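Protein ppBat (Bacteroides thetaiotaomicron VPI-5482, PDB 3CNE) binds flavins such as lumichrome, riboflavin, FMN and FAD as a homodimer, may store them, and appears to lack protease and chaperone activity. Local coordinates at residues L93-M107 against G113-G125. Residues are numbered along the deposited sequence; the frame is centred on the assembly and turned at random.
Sequences LMEVIKTFGEKGKMM and GAMMFDFTGITKG
Met94, a selenomethionine, lies across helix 113-119 near Met116, also a selenomethionine, and Phe119. Bent at chi2 and chi3, its flexible chain folds over the helix, setting SE 3.7 Å from Phe119 CB and at the edge of that ring, with the methyl CE against the backbone O and methyl of Met116. One turn on, Ile97 points toward helix 113-119 and touches it with both branches. CG2, anti to the backbone N, fits between Thr120 CG2 at 3.6 Å and Phe117 CD1 at 3.7 Å, while CD1 approaches Met116 CB. Thr120 suits this place because it is amphipathic: its methyl packs against Ile97 and the backbone O of Met94, whereas OG1 turns back to donate to Phe117 O (2.7 Å), in the carbonyl plane, which satisfies the hydroxyl three residues back. Lys98 contributes only the root of its chain, CB lying against Thr120 CB. At Gly101 the absence of a side chain matters, since a CB would collide with Ile122 CG2, which sits 3.9 Å from Gly101 CA. Beyond the Schellman motif, with Gly104 as C-prime residue, that closes helix 88-102, Met107, another selenomethionine, lays its CB over one face of Phe117 in a CH-pi contact, 4.2 Å from the ring centroid, and brings its CE against both Phe117 CE1 and Ile122 CD1. With an alanine at Phe117, the face under Met107 would be gone, which would probably open a gap beside Ile97 and leave the Met107 chain freer to turn. The axes of 93-102 and 113-119 cross at -82°, 9.4 Å apart; in sequence, strand 106-110 runs between these helices. Toward the central sheet, Phe72 of strand 69-73 touches Leu93 and Met116, and Phe154 of strand 154-157 touches Met107 and Ile122, seating this DJ-1/PfpI helix pair.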
loop_
_atom_site.group_PDB
_atom_site.type_symbol
_atom_site.label_atom_id
_atom_site.label_comp_id
_atom_site.label_asym_id
_atom_site.label_seq_id
_atom_site.Cartn_x
_atom_site.Cartn_y
_atom_site.Cartn_z
ATOM N N LEU A 93 6.037 21.761 5.693
ATOM C CA LEU A 93 6.455 20.469 6.260
ATOM C C LEU A 93 7.377 20.600 7.492
ATOM O O LEU A 93 7.148 19.965 8.512
ATOM C CB LEU A 93 7.158 19.613 5.196
ATOM C CG LEU A 93 7.505 18.189 5.649
ATOM C CD1 LEU A 93 6.265 17.437 6.114
ATOM C CD2 LEU A 93 8.174 17.410 4.524
HETATM N N MSE A 94 8.434 21.394 7.341
HETATM C CA MSE A 94 9.406 21.649 8.399
HETATM C C MSE A 94 8.738 22.279 9.605
HETATM O O MSE A 94 8.983 21.868 10.743
HETATM C CB MSE A 94 10.528 22.558 7.898
HETATM C CG MSE A 94 11.400 21.924 6.828
HETATM SE SE MSE A 94 12.496 20.447 7.529
HETATM C CE MSE A 94 11.294 18.910 7.286
ATOM N N GLU A 95 7.899 23.275 9.342
ATOM C CA GLU A 95 7.147 23.959 10.375
ATOM C C GLU A 95 6.275 22.974 11.163
ATOM O O GLU A 95 6.307 22.929 12.400
ATOM C CB GLU A 95 6.249 25.033 9.749
ATOM C CG GLU A 95 5.745 26.025 10.788
ATOM C CD GLU A 95 4.681 26.982 10.274
ATOM O OE1 GLU A 95 4.891 27.601 9.191
ATOM O OE2 GLU A 95 3.643 27.125 10.993
ATOM N N VAL A 96 5.505 22.189 10.430
ATOM C CA VAL A 96 4.563 21.246 11.034
ATOM C C VAL A 96 5.269 20.159 11.826
ATOM O O VAL A 96 4.806 19.765 12.889
ATOM C CB VAL A 96 3.614 20.639 9.972
ATOM C CG1 VAL A 96 2.945 19.384 10.503
ATOM C CG2 VAL A 96 2.554 21.693 9.526
ATOM N N ILE A 97 6.396 19.678 11.322
ATOM C CA ILE A 97 7.130 18.610 12.025
ATOM C C ILE A 97 7.742 19.162 13.315
ATOM O O ILE A 97 7.707 18.505 14.369
ATOM C CB ILE A 97 8.205 17.997 11.157
ATOM C CG1 ILE A 97 7.569 17.111 10.067
ATOM C CG2 ILE A 97 9.197 17.206 11.985
ATOM C CD1 ILE A 97 8.584 16.720 9.010
ATOM N N LYS A 98 8.309 20.363 13.215
ATOM C CA LYS A 98 8.876 21.033 14.400
ATOM C C LYS A 98 7.811 21.215 15.469
ATOM O O LYS A 98 8.040 20.883 16.622
ATOM C CB LYS A 98 9.525 22.370 14.036
ATOM C CG LYS A 98 10.482 22.910 15.126
ATOM C CD LYS A 98 10.979 24.318 14.758
ATOM C CE LYS A 98 11.817 24.967 15.900
ATOM N NZ LYS A 98 13.277 24.992 15.595
ATOM N N THR A 99 6.654 21.740 15.083
ATOM C CA THR A 99 5.582 22.010 16.021
ATOM C C THR A 99 5.073 20.741 16.713
ATOM O O THR A 99 4.977 20.707 17.927
ATOM C CB THR A 99 4.444 22.736 15.336
ATOM O OG1 THR A 99 4.942 23.963 14.800
ATOM C CG2 THR A 99 3.312 23.020 16.305
ATOM N N PHE A 100 4.772 19.694 15.942
ATOM C CA PHE A 100 4.400 18.410 16.534
ATOM C C PHE A 100 5.433 17.902 17.554
ATOM O O PHE A 100 5.065 17.447 18.626
ATOM C CB PHE A 100 4.189 17.363 15.432
ATOM C CG PHE A 100 2.766 17.281 14.927
ATOM C CD1 PHE A 100 2.276 18.214 14.022
ATOM C CD2 PHE A 100 1.915 16.260 15.367
ATOM C CE1 PHE A 100 0.954 18.121 13.540
ATOM C CE2 PHE A 100 0.609 16.150 14.880
ATOM C CZ PHE A 100 0.122 17.082 13.987
ATOM N N GLY A 101 6.720 17.969 17.201
ATOM C CA GLY A 101 7.795 17.454 18.040
ATOM C C GLY A 101 7.947 18.289 19.306
ATOM O O GLY A 101 8.012 17.741 20.411
ATOM N N GLU A 102 7.966 19.612 19.130
ATOM C CA GLU A 102 7.942 20.581 20.246
ATOM C C GLU A 102 6.761 20.367 21.206
ATOM O O GLU A 102 6.886 20.604 22.419
ATOM C CB GLU A 102 7.895 22.018 19.710
ATOM C CG GLU A 102 9.226 22.514 19.206
ATOM C CD GLU A 102 9.170 23.929 18.616
ATOM O OE1 GLU A 102 8.053 24.501 18.433
ATOM O OE2 GLU A 102 10.266 24.471 18.330
ATOM N N LYS A 103 5.617 19.927 20.674
ATOM C CA LYS A 103 4.443 19.735 21.519
ATOM C C LYS A 103 4.342 18.332 22.091
ATOM O O LYS A 103 3.313 17.962 22.657
ATOM C CB LYS A 103 3.149 20.147 20.806
ATOM C CG LYS A 103 3.045 21.629 20.504
ATOM C CD LYS A 103 1.704 21.965 19.820
ATOM C CE LYS A 103 1.649 23.434 19.387
ATOM N NZ LYS A 103 0.359 24.137 19.700
ATOM N N GLY A 104 5.403 17.548 21.926
ATOM C CA GLY A 104 5.483 16.218 22.536
ATOM C C GLY A 104 4.575 15.168 21.916
ATOM O O GLY A 104 4.219 14.180 22.572
ATOM N N LYS A 105 4.221 15.352 20.642
ATOM C CA LYS A 105 3.336 14.402 19.958
ATOM C C LYS A 105 4.103 13.170 19.524
ATOM O O LYS A 105 5.320 13.204 19.406
ATOM C CB LYS A 105 2.629 15.059 18.780
ATOM C CG LYS A 105 2.011 16.426 19.098
ATOM C CD LYS A 105 0.727 16.262 19.887
ATOM C CE LYS A 105 -0.002 17.573 20.078
ATOM N NZ LYS A 105 -1.291 17.254 20.757
HETATM N N MSE A 106 3.394 12.065 19.312
HETATM C CA MSE A 106 4.022 10.860 18.827
HETATM C C MSE A 106 4.442 11.031 17.347
HETATM O O MSE A 106 3.626 11.419 16.510
HETATM C CB MSE A 106 3.049 9.705 19.001
HETATM C CG MSE A 106 3.522 8.381 18.487
HETATM SE SE MSE A 106 2.140 7.030 18.885
HETATM C CE MSE A 106 0.662 8.218 19.402
HETATM N N MSE A 107 5.727 10.776 17.065
HETATM C CA MSE A 107 6.326 10.987 15.739
HETATM C C MSE A 107 6.638 9.631 15.127
HETATM O O MSE A 107 7.432 8.860 15.669
HETATM C CB MSE A 107 7.609 11.818 15.810
HETATM C CG MSE A 107 7.545 13.066 16.640
HETATM SE SE MSE A 107 6.146 14.263 16.060
HETATM C CE MSE A 107 6.932 14.910 14.381
ATOM N N GLY A 113 11.981 9.329 6.659
ATOM C CA GLY A 113 11.196 10.028 7.669
ATOM C C GLY A 113 12.018 10.553 8.838
ATOM O O GLY A 113 11.835 11.702 9.274
ATOM N N ALA A 114 12.928 9.720 9.354
ATOM C CA ALA A 114 13.768 10.119 10.491
ATOM C C ALA A 114 14.657 11.315 10.114
ATOM O O ALA A 114 15.003 12.149 10.973
ATOM C CB ALA A 114 14.634 8.963 10.944
HETATM N N MSE A 115 15.018 11.395 8.833
HETATM C CA MSE A 115 15.850 12.503 8.358
HETATM C C MSE A 115 15.044 13.793 8.316
HETATM O O MSE A 115 15.527 14.847 8.727
HETATM C CB MSE A 115 16.441 12.188 6.999
HETATM C CG MSE A 115 17.438 13.231 6.504
HETATM SE SE MSE A 115 17.848 12.947 4.615
HETATM C CE MSE A 115 16.140 13.374 3.728
HETATM N N MSE A 116 13.803 13.698 7.840
HETATM C CA MSE A 116 12.899 14.852 7.849
HETATM C C MSE A 116 12.737 15.375 9.290
HETATM O O MSE A 116 12.759 16.582 9.536
HETATM C CB MSE A 116 11.554 14.485 7.219
HETATM C CG MSE A 116 11.675 14.085 5.743
HETATM SE SE MSE A 116 12.235 15.631 4.648
HETATM C CE MSE A 116 10.581 16.565 4.683
ATOM N N PHE A 117 12.562 14.446 10.229
ATOM C CA PHE A 117 12.506 14.780 11.645
ATOM C C PHE A 117 13.808 15.455 12.092
ATOM O O PHE A 117 13.761 16.517 12.714
ATOM C CB PHE A 117 12.210 13.524 12.506
ATOM C CG PHE A 117 10.844 12.898 12.268
ATOM C CD1 PHE A 117 9.804 13.618 11.687
ATOM C CD2 PHE A 117 10.596 11.581 12.677
ATOM C CE1 PHE A 117 8.517 13.021 11.500
ATOM C CE2 PHE A 117 9.331 10.984 12.498
ATOM C CZ PHE A 117 8.295 11.709 11.898
ATOM N N ASP A 118 14.953 14.854 11.747
ATOM C CA ASP A 118 16.258 15.353 12.154
ATOM C C ASP A 118 16.475 16.798 11.741
ATOM O O ASP A 118 16.976 17.599 12.537
ATOM C CB ASP A 118 17.401 14.479 11.608
ATOM C CG ASP A 118 18.814 15.073 11.912
ATOM O OD1 ASP A 118 18.958 16.300 12.063
ATOM O OD2 ASP A 118 19.808 14.338 11.988
ATOM N N PHE A 119 16.081 17.123 10.508
ATOM C CA PHE A 119 16.251 18.464 9.946
ATOM C C PHE A 119 15.685 19.534 10.863
ATOM O O PHE A 119 16.183 20.664 10.897
ATOM C CB PHE A 119 15.569 18.573 8.565
ATOM C CG PHE A 119 16.298 17.867 7.444
ATOM C CD1 PHE A 119 17.588 17.397 7.603
ATOM C CD2 PHE A 119 15.691 17.741 6.193
ATOM C CE1 PHE A 119 18.257 16.774 6.553
ATOM C CE2 PHE A 119 16.335 17.126 5.140
ATOM C CZ PHE A 119 17.625 16.644 5.311
ATOM N N THR A 120 14.626 19.186 11.590
ATOM C CA THR A 120 13.977 20.137 12.482
ATOM C C THR A 120 14.646 20.143 13.861
ATOM O O THR A 120 14.324 20.979 14.690
ATOM C CB THR A 120 12.457 19.847 12.656
ATOM O OG1 THR A 120 12.297 18.688 13.466
ATOM C CG2 THR A 120 11.773 19.616 11.288
ATOM N N GLY A 121 15.575 19.223 14.097
ATOM C CA GLY A 121 16.242 19.129 15.395
ATOM C C GLY A 121 15.512 18.356 16.493
ATOM O O GLY A 121 16.110 18.026 17.520
ATOM N N ILE A 122 14.231 18.040 16.281
ATOM C CA ILE A 122 13.431 17.431 17.346
ATOM C C ILE A 122 13.974 16.075 17.797
ATOM O O ILE A 122 13.591 15.561 18.853
ATOM C CB ILE A 122 11.928 17.300 16.970
ATOM C CG1 ILE A 122 11.755 16.399 15.728
ATOM C CG2 ILE A 122 11.303 18.691 16.808
ATOM C CD1 ILE A 122 10.324 15.993 15.456
ATOM N N THR A 123 14.843 15.488 16.980
ATOM C CA THR A 123 15.370 14.168 17.268
ATOM C C THR A 123 16.568 14.164 18.217
ATOM O O THR A 123 17.114 13.105 18.452
ATOM C CB THR A 123 15.758 13.406 15.975
ATOM O OG1 THR A 123 16.727 14.168 15.242
ATOM C CG2 THR A 123 14.534 13.147 15.087
ATOM N N LYS A 124 16.977 15.326 18.740
ATOM C CA LYS A 124 18.174 15.436 19.600
ATOM C C LYS A 124 18.264 14.240 20.549
ATOM O O LYS A 124 17.342 14.017 21.315
ATOM C CB LYS A 124 18.166 16.713 20.459
ATOM C CG LYS A 124 17.708 18.005 19.778
ATOM C CD LYS A 124 18.889 18.862 19.279
ATOM C CE LYS A 124 18.415 20.078 18.506
ATOM N NZ LYS A 124 19.532 20.654 17.663
ATOM N N GLY A 125 19.353 13.479 20.457
ATOM C CA GLY A 125 19.653 12.382 21.392
ATOM C C GLY A 125 18.784 11.132 21.337
ATOM O O GLY A 125 18.902 10.258 22.201
#